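Local coordinates for Iron(III) ABC transporter, periplasmic iron-compound-binding protein (Vibrio cholerae, PDB 5GGY) that probably binds ferric siderophores such as iron-loaded Desferal in the periplasm and hands them to an ABC transporter for iron uptake, at residues R248-R253 with L276-Q281; L221-F226 with E269-S274; A149-A154 with E187-S192. All coordinates share one frame; numbering follows the deposited sequence.

Interaction 1: residues R248-R253 with L276-Q281; sequences RVNSVR and LAVAPQ
Val249 meets Val278 through its backbone alone: its side chain points away from 276-281, and its carbonyl O lies 3.8 Å from Val278 CG1. Arg248, Asn250 and Val252 bond through the backbone to Val220, Tyr222 and Leu224, and the carbonyl of Val249 points the other way, to the outer edge of strand 249-252 and the chain that follows helix 262-276. That chain leaves the helix at Ala277 and makes a type II beta turn from Leu276 to Ala279. Val278 is the third residue of the turn (phi 54°), and its side chain points toward the strand.

Asn250 carries most of the contact. Its CB bond points at the turn, and with CG anti to the backbone N (chi1 -163°) the carboxamide lies flat under Val278. The methyl CG1 rests over one face of the amide, 3.9 Å from Asn250 CG, and nearly as far from CB and ND2 of the same side chain. Ala277 CB is 4.0 Å from Asn250 ND2. The amide is held in its rotation by polar partners: ND2 donates to Ser274 O in the last turn of the helix, while OD1 takes a weak, bent bond from Ser251 N (2.7 Å to OD1, 128° at the hydrogen).

Further along, the strand addresses the helix itself. Ser251 O is hydrogen-bonded to Ser274 OG, Val252 packs on Ala270, and Arg253 NE forms a salt bridge with Glu273.

Across 248-253 and 276-281, then, the contact is van der Waals in kind, with methyl groups laid on an amide and a carbonyl. The amide N-H of Asn250 joins strand 249-252 to the helix end and OD1 is used within the strand, while the turn rests on the strand through methyls alone.

Interaction 2: residues L221-F226 with E269-S274; sequences LYFLPF and EAITES
Strand 221-223 and helix 269-274 are inclined to each other, their N-to-C directions 133° apart and their axes 10.0 Å from each other at closest, with the CA atoms of Leu221 and Ile271 nearest across the contact. Leu221 points at the helix and splays its two methyls over it. CD1 lies 3.6 Å from Ile271 CG2, the shortest approach here, and also comes near Ile271 O; CD2 reaches one turn further on, 4.1 Å from Ser274 CB. Ser274 offers only its carbon here, since its OG is hydrogen-bonded to Ser251 O on the neighbouring strand.

The arrangement is a helix laid on one face of the sheet in an alpha/beta lobe of the periplasmic binding protein fold, as built in the solute-binding protein 8 family. Strand 219-223 runs parallel between 161-167 and 249-252, and helix 262-276 follows 249-252 in the chain. Tyr222 accordingly points to the other face, where its ring meets Phe167 edge-to-face.

Ile271 serves two partners with two branches. CG2 stands anti to the backbone N and takes Leu221. CG1 lies beside the N (chi1 -76°), and the extended chi2 of 176° sends CD1 on toward Phe223. There CD1 approaches the edge of the ring, near its plane, with 4.2 Å between Ile271 CD1 and Phe223 CZ. Val252 touches Leu221, Phe223 and Ala270, lining the same buried layer from the adjacent strand. Behind the helix, Thr272 points away from the strand and packs on Leu147 and Leu151 of helix 130-154.

Interaction 3: residues A149-A154 with E187-S192; sequences ASLQHA and EQLGLS
Leu151, near the C-terminal end of the long helix 130-154, packs against Leu189 and Leu191 just where helix 181-188 gives way to strand 192-193. The turn is a Schellman motif, with Gly190 at its positive-phi position, and it brings leucines from both sides of the glycine to one partner.

The contact between 149-154 and 187-192 is wholly apolar. Leu151 points at the turn, and its extended chain (chi2 173°) leads with the methyl CD1. That methyl lies 3.7 Å from Leu189 CG and 3.8 Å from Leu189 CD2, so it rests on the branch point of the other leucine, the two side chains crossing at about a right angle. The same Leu151 CD1 is 4.1 Å from Leu191 CD1. Leu189 is modelled off the staggered positions (chi1 -129°), with CG and CD2 presented to Leu151. Leu159, Leu276 and Thr272 help to enclose the leucines, the last two from helix 262-276; Leu147, a turn earlier in helix 130-154, also touches Leu189.

Backbone bonds set the turn. Gly190 N bonds back to Glu187 O at 3.2 Å, and the positive phi of Gly190 (84°) ends the helix and turns the chain out of it, at backbone angles where a CB would be jammed against the preceding carbonyl O. Beyond it Ser192 pairs through its backbone with Val162, joining the sheet.

Polar bonds at the start of 187-192 place the contact in the assembly. Glu187 is tied by OE2 to Gln183 NE2, while its other oxygen, OE1, is hydrogen-bonded to Ser57 OG of the second subunit.

Interaction 3 closes before the others open; interactions 1 and 2 interleave along the chain. All three gather around helix 262-276. Its body lies on strand 219-223 in interaction 2, and the turn after it meets the adjacent strand 249-252 in interaction 1, the two centres about 9 Å apart. On the helix's other side, Thr272 touches Leu151 and Leu189, and Leu276 packs on Leu151 and Ala154, linking it to interaction 3, whose centre is about 13 Å from interaction 1 and 15 Å from interaction 2. The lobe is thus layered as sheet, helix 262-276, then helix 130-154, the long helix that joins the protein's two lobes.

Interaction 1: residues R248-R253 with L276-Q281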
ATOM      1  N   ARG A 248      22.392  11.133 -20.133  1.00 28.42           N
ATOM      2  CA  ARG A 248      21.201  10.653 -19.444  1.00 28.55           C
ATOM      3  C   ARG A 248      21.233   9.138 -19.281  1.00 37.82           C
ATOM      4  O   ARG A 248      20.356   8.429 -19.753  1.00 27.16           O
ATOM      5  CB  ARG A 248      19.942  11.076 -20.197  1.00 26.69           C
ATOM      6  CG  ARG A 248      19.913  12.544 -20.581  1.00 27.58           C
ATOM      7  CD  ARG A 248      18.522  12.982 -21.001  1.00 30.89           C
ATOM      8  NE  ARG A 248      18.571  14.021 -22.026  1.00 50.42           N
ATOM      9  CZ  ARG A 248      18.474  13.789 -23.330  1.00 50.48           C
ATOM     10  NH1 ARG A 248      18.319  12.551 -23.777  1.00 49.40           N
ATOM     11  NH2 ARG A 248      18.531  14.797 -24.190  1.00 47.67           N
ATOM     12  N   VAL A 249      22.267   8.645 -18.615  1.00 43.09           N
ATOM     13  CA  VAL A 249      22.410   7.217 -18.365  1.00 30.94           C
ATOM     14  C   VAL A 249      23.238   6.992 -17.102  1.00 33.68           C
ATOM     15  O   VAL A 249      24.192   7.727 -16.840  1.00 37.25           O
ATOM     16  CB  VAL A 249      23.063   6.494 -19.566  1.00 33.32           C
ATOM     17  CG1 VAL A 249      24.435   7.075 -19.877  1.00 24.02           C
ATOM     18  CG2 VAL A 249      23.154   4.994 -19.320  1.00 20.95           C
ATOM     19  N   ASN A 250      22.857   5.996 -16.307  1.00 33.08           N
ATOM     20  CA  ASN A 250      23.565   5.705 -15.068  1.00 37.66           C
ATOM     21  C   ASN A 250      23.357   4.268 -14.603  1.00 36.33           C
ATOM     22  O   ASN A 250      22.365   3.625 -14.949  1.00 32.48           O
ATOM     23  CB  ASN A 250      23.127   6.677 -13.973  1.00 38.30           C
ATOM     24  CG  ASN A 250      24.085   6.703 -12.802  1.00 39.60           C
ATOM     25  OD1 ASN A 250      25.182   6.149 -12.871  1.00 34.03           O
ATOM     26  ND2 ASN A 250      23.678   7.356 -11.719  1.00 38.86           N
ATOM     27  N   SER A 251      24.307   3.767 -13.821  1.00 33.61           N
ATOM     28  CA  SER A 251      24.201   2.431 -13.253  1.00 23.68           C
ATOM     29  C   SER A 251      23.440   2.478 -11.934  1.00 27.18           C
ATOM     30  O   SER A 251      23.513   3.463 -11.200  1.00 28.87           O
ATOM     31  CB  SER A 251      25.590   1.820 -13.045  1.00 20.90           C
ATOM     32  OG  SER A 251      26.331   2.547 -12.084  1.00 21.47           O
ATOM     33  N   VAL A 252      22.705   1.412 -11.639  1.00 29.30           N
ATOM     34  CA  VAL A 252      21.966   1.327 -10.387  1.00 23.77           C
ATOM     35  C   VAL A 252      22.555   0.238  -9.496  1.00 24.10           C
ATOM     36  O   VAL A 252      22.754  -0.893  -9.940  1.00 25.37           O
ATOM     37  CB  VAL A 252      20.469   1.043 -10.632  1.00 21.90           C
ATOM     38  CG1 VAL A 252      19.703   1.070  -9.319  1.00 23.06           C
ATOM     39  CG2 VAL A 252      19.885   2.054 -11.606  1.00 15.22           C
ATOM     40  N   ARG A 253      22.832   0.590  -8.243  1.00 40.96           N
ATOM     41  CA  ARG A 253      23.419  -0.343  -7.287  1.00 40.37           C
ATOM     42  C   ARG A 253      22.534  -1.575  -7.121  1.00 28.34           C
ATOM     43  O   ARG A 253      21.312  -1.477  -7.238  1.00 24.19           O
ATOM     44  CB  ARG A 253      23.650   0.349  -5.937  1.00 36.37           C
ATOM     45  CG  ARG A 253      22.404   0.901  -5.272  1.00 36.00           C
ATOM     46  CD  ARG A 253      22.751   1.535  -3.932  1.00 45.22           C
ATOM     47  NE  ARG A 253      21.597   2.179  -3.312  1.00 44.44           N
ATOM     48  CZ  ARG A 253      20.750   1.568  -2.491  1.00 46.24           C
ATOM     49  NH1 ARG A 253      20.925   0.291  -2.184  1.00 43.30           N
ATOM     50  NH2 ARG A 253      19.728   2.238  -1.977  1.00 49.51           N
ATOM     51  N   LEU A 276      18.901  10.952  -9.473  1.00 49.87           N
ATOM     52  CA  LEU A 276      19.225  12.262  -8.918  1.00 46.77           C
ATOM     53  C   LEU A 276      20.618  12.679  -9.368  1.00 48.36           C
ATOM     54  O   LEU A 276      20.870  13.855  -9.628  1.00 57.41           O
ATOM     55  CB  LEU A 276      19.132  12.253  -7.391  1.00 47.65           C
ATOM     56  CG  LEU A 276      17.715  12.312  -6.816  1.00 45.58           C
ATOM     57  CD1 LEU A 276      17.745  12.320  -5.296  1.00 39.53           C
ATOM     58  CD2 LEU A 276      16.972  13.527  -7.349  1.00 48.32           C
ATOM     59  N   ALA A 277      21.524  11.713  -9.456  1.00 38.88           N
ATOM     60  CA  ALA A 277      22.777  11.938 -10.157  1.00 43.58           C
ATOM     61  C   ALA A 277      22.439  11.998 -11.642  1.00 52.96           C
ATOM     62  O   ALA A 277      21.356  11.586 -12.034  1.00 70.87           O
ATOM     63  CB  ALA A 277      23.782  10.842  -9.856  1.00 23.49           C
ATOM     64  N   VAL A 278      23.356  12.530 -12.449  1.00 43.28           N
ATOM     65  CA  VAL A 278      23.167  12.766 -13.890  1.00 48.88           C
ATOM     66  C   VAL A 278      21.906  13.596 -14.205  1.00 40.51           C
ATOM     67  O   VAL A 278      21.521  13.748 -15.365  1.00 39.92           O
ATOM     68  CB  VAL A 278      23.157  11.419 -14.714  1.00 37.77           C
ATOM     69  CG1 VAL A 278      24.154  10.418 -14.134  1.00 31.84           C
ATOM     70  CG2 VAL A 278      21.759  10.794 -14.840  1.00 34.26           C
ATOM     71  N   ALA A 279      21.298  14.171 -13.171  1.00 44.83           N
ATOM     72  CA  ALA A 279      20.185  15.101 -13.346  1.00 44.15           C
ATOM     73  C   ALA A 279      20.702  16.482 -13.748  1.00 38.92           C
ATOM     74  O   ALA A 279      21.815  16.859 -13.375  1.00 40.54           O
ATOM     75  CB  ALA A 279      19.363  15.191 -12.069  1.00 47.31           C
ATOM     76  N   PRO A 280      19.896  17.244 -14.507  1.00 32.86           N
ATOM     77  CA  PRO A 280      20.339  18.563 -14.974  1.00 42.83           C
ATOM     78  C   PRO A 280      20.509  19.581 -13.849  1.00 49.61           C
ATOM     79  O   PRO A 280      20.003  19.383 -12.745  1.00 49.03           O
ATOM     80  CB  PRO A 280      19.213  18.993 -15.920  1.00 42.58           C
ATOM     81  CG  PRO A 280      18.014  18.259 -15.429  1.00 37.40           C
ATOM     82  CD  PRO A 280      18.538  16.924 -14.985  1.00 34.25           C
ATOM     83  N   GLN A 281      21.219  20.665 -14.144  1.00 60.10           N
ATOM     84  CA  GLN A 281      21.451  21.730 -13.175  1.00 69.80           C
ATOM     85  C   GLN A 281      20.220  22.625 -13.047  1.00 74.66           C
ATOM     86  O   GLN A 281      19.949  23.451 -13.919  1.00 80.27           O
ATOM     87  CB  GLN A 281      22.672  22.562 -13.578  1.00 80.27           C
ATOM     88  CG  GLN A 281      23.763  21.784 -14.314  1.00 84.42           C
ATOM     89  CD  GLN A 281      24.574  20.873 -13.407  1.00 86.38           C
ATOM     90  OE1 GLN A 281      24.029  20.025 -12.698  1.00 89.08           O
ATOM     91  NE2 GLN A 281      25.891  21.041 -13.433  1.00 85.32           N
TER

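Interaction 2: residues L221-F226 with E269-S274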
ATOM      1  N   LEU A 221      18.542   3.482 -17.220  1.00 26.22           N
ATOM      2  CA  LEU A 221      19.122   2.939 -15.994  1.00 23.03           C
ATOM      3  C   LEU A 221      19.348   1.435 -16.116  1.00 23.72           C
ATOM      4  O   LEU A 221      18.448   0.701 -16.524  1.00 29.28           O
ATOM      5  CB  LEU A 221      18.217   3.239 -14.794  1.00 23.48           C
ATOM      6  CG  LEU A 221      17.986   4.710 -14.440  1.00 35.46           C
ATOM      7  CD1 LEU A 221      17.014   4.838 -13.278  1.00 25.40           C
ATOM      8  CD2 LEU A 221      19.303   5.392 -14.114  1.00 31.44           C
ATOM      9  N   TYR A 222      20.549   0.979 -15.765  1.00 20.26           N
ATOM     10  CA  TYR A 222      20.842  -0.451 -15.784  1.00 25.05           C
ATOM     11  C   TYR A 222      21.336  -0.939 -14.424  1.00 25.98           C
ATOM     12  O   TYR A 222      22.154  -0.286 -13.775  1.00 23.96           O
ATOM     13  CB  TYR A 222      21.860  -0.790 -16.881  1.00 19.96           C
ATOM     14  CG  TYR A 222      23.220  -0.139 -16.731  1.00 30.35           C
ATOM     15  CD1 TYR A 222      24.257  -0.793 -16.075  1.00 27.35           C
ATOM     16  CD2 TYR A 222      23.471   1.120 -17.261  1.00 28.00           C
ATOM     17  CE1 TYR A 222      25.499  -0.205 -15.942  1.00 22.89           C
ATOM     18  CE2 TYR A 222      24.712   1.716 -17.133  1.00 25.50           C
ATOM     19  CZ  TYR A 222      25.723   1.049 -16.472  1.00 28.80           C
ATOM     20  OH  TYR A 222      26.958   1.639 -16.341  1.00 31.50           O
ATOM     21  N   PHE A 223      20.832  -2.096 -14.003  1.00 29.80           N
ATOM     22  CA  PHE A 223      21.114  -2.622 -12.672  1.00 29.00           C
ATOM     23  C   PHE A 223      22.450  -3.350 -12.583  1.00 30.17           C
ATOM     24  O   PHE A 223      22.797  -4.153 -13.448  1.00 31.23           O
ATOM     25  CB  PHE A 223      19.996  -3.571 -12.224  1.00 29.67           C
ATOM     26  CG  PHE A 223      18.674  -2.895 -11.999  1.00 32.07           C
ATOM     27  CD1 PHE A 223      18.500  -2.029 -10.937  1.00 32.23           C
ATOM     28  CD2 PHE A 223      17.601  -3.144 -12.835  1.00 30.93           C
ATOM     29  CE1 PHE A 223      17.288  -1.413 -10.722  1.00 31.50           C
ATOM     30  CE2 PHE A 223      16.387  -2.535 -12.624  1.00 33.05           C
ATOM     31  CZ  PHE A 223      16.227  -1.664 -11.568  1.00 28.46           C
ATOM     32  N   LEU A 224      23.193  -3.059 -11.522  1.00 23.27           N
ATOM     33  CA  LEU A 224      24.388  -3.817 -11.186  1.00 27.33           C
ATOM     34  C   LEU A 224      23.965  -5.065 -10.406  1.00 31.66           C
ATOM     35  O   LEU A 224      22.887  -5.087  -9.817  1.00 24.03           O
ATOM     36  CB  LEU A 224      25.361  -2.953 -10.378  1.00 31.75           C
ATOM     37  CG  LEU A 224      25.931  -1.734 -11.109  1.00 32.26           C
ATOM     38  CD1 LEU A 224      26.840  -0.928 -10.195  1.00 27.74           C
ATOM     39  CD2 LEU A 224      26.673  -2.155 -12.370  1.00 27.37           C
ATOM     40  N   PRO A 225      24.801  -6.115 -10.403  1.00 30.96           N
ATOM     41  CA  PRO A 225      26.116  -6.230 -11.042  1.00 34.05           C
ATOM     42  C   PRO A 225      26.061  -6.613 -12.517  1.00 24.49           C
ATOM     43  O   PRO A 225      25.156  -7.316 -12.959  1.00 24.46           O
ATOM     44  CB  PRO A 225      26.787  -7.339 -10.236  1.00 27.14           C
ATOM     45  CG  PRO A 225      25.653  -8.225  -9.852  1.00 26.43           C
ATOM     46  CD  PRO A 225      24.475  -7.315  -9.612  1.00 24.95           C
ATOM     47  N   PHE A 226      27.052  -6.140 -13.265  1.00 30.22           N
ATOM     48  CA  PHE A 226      27.270  -6.567 -14.639  1.00 33.97           C
ATOM     49  C   PHE A 226      28.766  -6.643 -14.909  1.00 29.75           C
ATOM     50  O   PHE A 226      29.462  -5.632 -14.898  1.00 30.49           O
ATOM     51  CB  PHE A 226      26.582  -5.623 -15.628  1.00 34.79           C
ATOM     52  CG  PHE A 226      26.823  -5.980 -17.068  1.00 31.60           C
ATOM     53  CD1 PHE A 226      27.232  -5.022 -17.974  1.00 36.37           C
ATOM     54  CD2 PHE A 226      26.658  -7.278 -17.511  1.00 26.58           C
ATOM     55  CE1 PHE A 226      27.462  -5.349 -19.293  1.00 35.32           C
ATOM     56  CE2 PHE A 226      26.887  -7.608 -18.828  1.00 36.15           C
ATOM     57  CZ  PHE A 226      27.291  -6.644 -19.718  1.00 34.18           C
ATOM     58  N   GLU A 269      14.563   3.593  -4.009  1.00 21.45           N
ATOM     59  CA  GLU A 269      15.634   4.407  -3.444  1.00 26.91           C
ATOM     60  C   GLU A 269      16.885   4.381  -4.317  1.00 28.55           C
ATOM     61  O   GLU A 269      17.536   5.409  -4.515  1.00 31.57           O
ATOM     62  CB  GLU A 269      15.970   3.934  -2.026  1.00 33.44           C
ATOM     63  CG  GLU A 269      14.833   4.119  -1.028  1.00 51.46           C
ATOM     64  CD  GLU A 269      15.217   3.717   0.382  1.00 55.93           C
ATOM     65  OE1 GLU A 269      16.000   2.756   0.533  1.00 58.12           O
ATOM     66  OE2 GLU A 269      14.739   4.363   1.339  1.00 54.22           O
ATOM     67  N   ALA A 270      17.216   3.204  -4.837  1.00 21.32           N
ATOM     68  CA  ALA A 270      18.404   3.037  -5.667  1.00 22.03           C
ATOM     69  C   ALA A 270      18.223   3.722  -7.014  1.00 24.70           C
ATOM     70  O   ALA A 270      19.138   4.370  -7.522  1.00 26.58           O
ATOM     71  CB  ALA A 270      18.713   1.563  -5.857  1.00 22.04           C
ATOM     72  N   ILE A 271      17.032   3.576  -7.585  1.00 18.02           N
ATOM     73  CA  ILE A 271      16.697   4.223  -8.848  1.00 24.38           C
ATOM     74  C   ILE A 271      16.699   5.742  -8.695  1.00 33.21           C
ATOM     75  O   ILE A 271      17.260   6.452  -9.531  1.00 36.71           O
ATOM     76  CB  ILE A 271      15.326   3.747  -9.374  1.00 25.62           C
ATOM     77  CG1 ILE A 271      15.448   2.336  -9.962  1.00 30.80           C
ATOM     78  CG2 ILE A 271      14.776   4.712 -10.411  1.00 21.53           C
ATOM     79  CD1 ILE A 271      14.128   1.737 -10.411  1.00 21.69           C
ATOM     80  N   THR A 272      16.078   6.231  -7.624  1.00 36.71           N
ATOM     81  CA  THR A 272      16.066   7.659  -7.318  1.00 30.79           C
ATOM     82  C   THR A 272      17.486   8.194  -7.187  1.00 36.67           C
ATOM     83  O   THR A 272      17.830   9.216  -7.780  1.00 42.12           O
ATOM     84  CB  THR A 272      15.295   7.955  -6.017  1.00 24.41           C
ATOM     85  OG1 THR A 272      13.912   7.628  -6.195  1.00 23.34           O
ATOM     86  CG2 THR A 272      15.420   9.424  -5.645  1.00 23.72           C
ATOM     87  N   GLU A 273      18.302   7.483  -6.416  1.00 23.33           N
ATOM     88  CA  GLU A 273      19.702   7.839  -6.212  1.00 18.40           C
ATOM     89  C   GLU A 273      20.475   7.956  -7.525  1.00 27.12           C
ATOM     90  O   GLU A 273      21.199   8.927  -7.743  1.00 25.18           O
ATOM     91  CB  GLU A 273      20.365   6.807  -5.299  1.00 25.90           C
ATOM     92  CG  GLU A 273      21.876   6.833  -5.309  1.00 41.12           C
ATOM     93  CD  GLU A 273      22.466   5.702  -4.497  1.00 53.19           C
ATOM     94  OE1 GLU A 273      21.762   5.186  -3.604  1.00 55.48           O
ATOM     95  OE2 GLU A 273      23.626   5.319  -4.761  1.00 52.61           O
ATOM     96  N   SER A 274      20.312   6.973  -8.403  1.00 34.43           N
ATOM     97  CA  SER A 274      20.993   6.993  -9.697  1.00 36.79           C
ATOM     98  C   SER A 274      20.415   8.052 -10.625  1.00 36.50           C
ATOM     99  O   SER A 274      21.094   8.535 -11.528  1.00 22.86           O
ATOM    100  CB  SER A 274      20.918   5.616 -10.366  1.00 33.25           C
ATOM    101  OG  SER A 274      21.981   4.788  -9.944  1.00 42.41           O
TER

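Interaction 3: residues A149-A154 with E187-S192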
ATOM      1  N   ALA A 149       9.076  13.355  -4.481  1.00 37.21           N
ATOM      2  CA  ALA A 149       9.243  14.783  -4.239  1.00 39.15           C
ATOM      3  C   ALA A 149      10.678  15.219  -4.510  1.00 36.62           C
ATOM      4  O   ALA A 149      10.920  16.309  -5.029  1.00 29.01           O
ATOM      5  CB  ALA A 149       8.845  15.126  -2.814  1.00 28.05           C
ATOM      6  N   SER A 150      11.622  14.356  -4.150  1.00 42.18           N
ATOM      7  CA  SER A 150      13.037  14.623  -4.368  1.00 47.93           C
ATOM      8  C   SER A 150      13.352  14.723  -5.859  1.00 44.75           C
ATOM      9  O   SER A 150      14.237  15.475  -6.269  1.00 43.81           O
ATOM     10  CB  SER A 150      13.891  13.533  -3.719  1.00 49.40           C
ATOM     11  OG  SER A 150      13.646  13.453  -2.325  1.00 51.91           O
ATOM     12  N   LEU A 151      12.618  13.962  -6.666  1.00 36.75           N
ATOM     13  CA  LEU A 151      12.806  13.977  -8.112  1.00 39.23           C
ATOM     14  C   LEU A 151      12.210  15.230  -8.746  1.00 39.28           C
ATOM     15  O   LEU A 151      12.860  15.891  -9.554  1.00 42.01           O
ATOM     16  CB  LEU A 151      12.191  12.724  -8.739  1.00 38.11           C
ATOM     17  CG  LEU A 151      12.887  11.400  -8.418  1.00 32.13           C
ATOM     18  CD1 LEU A 151      12.087  10.232  -8.965  1.00 36.55           C
ATOM     19  CD2 LEU A 151      14.303  11.389  -8.973  1.00 27.63           C
ATOM     20  N   GLN A 152      10.977  15.561  -8.371  1.00 35.55           N
ATOM     21  CA  GLN A 152      10.297  16.725  -8.933  1.00 40.78           C
ATOM     22  C   GLN A 152      10.801  18.025  -8.313  1.00 44.59           C
ATOM     23  O   GLN A 152      10.257  19.096  -8.569  1.00 49.94           O
ATOM     24  CB  GLN A 152       8.780  16.601  -8.756  1.00 46.04           C
ATOM     25  CG  GLN A 152       8.321  16.465  -7.318  1.00 47.12           C
ATOM     26  CD  GLN A 152       6.892  15.968  -7.208  1.00 40.39           C
ATOM     27  OE1 GLN A 152       6.227  15.723  -8.215  1.00 34.79           O
ATOM     28  NE2 GLN A 152       6.412  15.812  -5.979  1.00 41.09           N
ATOM     29  N   HIS A 153      11.839  17.922  -7.489  1.00 48.88           N
ATOM     30  CA  HIS A 153      12.543  19.094  -6.987  1.00 39.55           C
ATOM     31  C   HIS A 153      13.816  19.296  -7.800  1.00 38.06           C
ATOM     32  O   HIS A 153      14.248  20.426  -8.036  1.00 46.01           O
ATOM     33  CB  HIS A 153      12.876  18.940  -5.502  1.00 45.41           C
ATOM     34  CG  HIS A 153      12.059  19.820  -4.602  1.00 63.81           C
ATOM     35  ND1 HIS A 153      10.766  19.520  -4.239  1.00 68.62           N
ATOM     36  CD2 HIS A 153      12.365  20.990  -3.991  1.00 71.36           C
ATOM     37  CE1 HIS A 153      10.305  20.473  -3.441  1.00 72.82           C
ATOM     38  NE2 HIS A 153      11.251  21.371  -3.277  1.00 73.61           N
ATOM     39  N   ALA A 154      14.406  18.184  -8.230  1.00 29.80           N
ATOM     40  CA  ALA A 154      15.629  18.206  -9.022  1.00 34.15           C
ATOM     41  C   ALA A 154      15.329  18.209 -10.518  1.00 36.16           C
ATOM     42  O   ALA A 154      16.139  18.672 -11.317  1.00 42.15           O
ATOM     43  CB  ALA A 154      16.504  17.019  -8.666  1.00 32.59           C
ATOM     44  N   GLU A 187       6.309   4.011 -11.922  1.00 20.14           N
ATOM     45  CA  GLU A 187       4.979   4.610 -11.842  1.00 28.65           C
ATOM     46  C   GLU A 187       4.723   5.218 -10.466  1.00 32.43           C
ATOM     47  O   GLU A 187       4.154   6.302 -10.347  1.00 41.23           O
ATOM     48  CB  GLU A 187       3.900   3.573 -12.160  1.00 22.85           C
ATOM     49  CG  GLU A 187       3.964   2.998 -13.564  1.00 27.81           C
ATOM     50  CD  GLU A 187       2.956   1.887 -13.769  1.00 34.21           C
ATOM     51  OE1 GLU A 187       2.160   1.636 -12.841  1.00 40.81           O
ATOM     52  OE2 GLU A 187       2.958   1.263 -14.850  1.00 44.28           O
ATOM     53  N   GLN A 188       5.152   4.507  -9.431  1.00 26.10           N
ATOM     54  CA  GLN A 188       4.979   4.957  -8.057  1.00 29.81           C
ATOM     55  C   GLN A 188       5.880   6.155  -7.749  1.00 31.15           C
ATOM     56  O   GLN A 188       5.660   6.874  -6.773  1.00 33.52           O
ATOM     57  CB  GLN A 188       5.276   3.809  -7.089  1.00 34.73           C
ATOM     58  CG  GLN A 188       4.556   3.901  -5.761  1.00 43.80           C
ATOM     59  CD  GLN A 188       3.089   3.529  -5.859  1.00 47.86           C
ATOM     60  OE1 GLN A 188       2.254   4.349  -6.243  1.00 51.99           O
ATOM     61  NE2 GLN A 188       2.767   2.291  -5.504  1.00 48.50           N
ATOM     62  N   LEU A 189       6.892   6.361  -8.584  1.00 35.13           N
ATOM     63  CA  LEU A 189       7.840   7.452  -8.383  1.00 37.59           C
ATOM     64  C   LEU A 189       7.452   8.681  -9.194  1.00 36.38           C
ATOM     65  O   LEU A 189       8.133   9.705  -9.150  1.00 31.60           O
ATOM     66  CB  LEU A 189       9.253   7.001  -8.754  1.00 36.79           C
ATOM     67  CG  LEU A 189      10.352   7.261  -7.726  1.00 28.19           C
ATOM     68  CD1 LEU A 189       9.898   6.810  -6.352  1.00 19.96           C
ATOM     69  CD2 LEU A 189      11.618   6.533  -8.138  1.00 21.25           C
ATOM     70  N   GLY A 190       6.354   8.572  -9.935  1.00 44.17           N
ATOM     71  CA  GLY A 190       5.899   9.651 -10.791  1.00 40.42           C
ATOM     72  C   GLY A 190       6.583   9.656 -12.148  1.00 37.43           C
ATOM     73  O   GLY A 190       6.353  10.549 -12.961  1.00 45.60           O
ATOM     74  N   LEU A 191       7.423   8.654 -12.393  1.00 22.20           N
ATOM     75  CA  LEU A 191       8.165   8.560 -13.646  1.00 28.95           C
ATOM     76  C   LEU A 191       7.360   7.868 -14.744  1.00 38.13           C
ATOM     77  O   LEU A 191       6.515   7.017 -14.465  1.00 43.23           O
ATOM     78  CB  LEU A 191       9.487   7.821 -13.422  1.00 30.84           C
ATOM     79  CG  LEU A 191      10.511   8.509 -12.517  1.00 38.76           C
ATOM     80  CD1 LEU A 191      11.563   7.518 -12.047  1.00 43.53           C
ATOM     81  CD2 LEU A 191      11.163   9.678 -13.238  1.00 33.13           C
ATOM     82  N   SER A 192       7.627   8.240 -15.994  1.00 45.44           N
ATOM     83  CA  SER A 192       6.987   7.601 -17.138  1.00 47.47           C
ATOM     84  C   SER A 192       7.972   6.677 -17.850  1.00 42.84           C
ATOM     85  O   SER A 192       9.177   6.736 -17.607  1.00 29.67           O
ATOM     86  CB  SER A 192       6.436   8.653 -18.105  1.00 48.90           C
ATOM     87  OG  SER A 192       7.392   9.665 -18.367  1.00 48.96           O
TER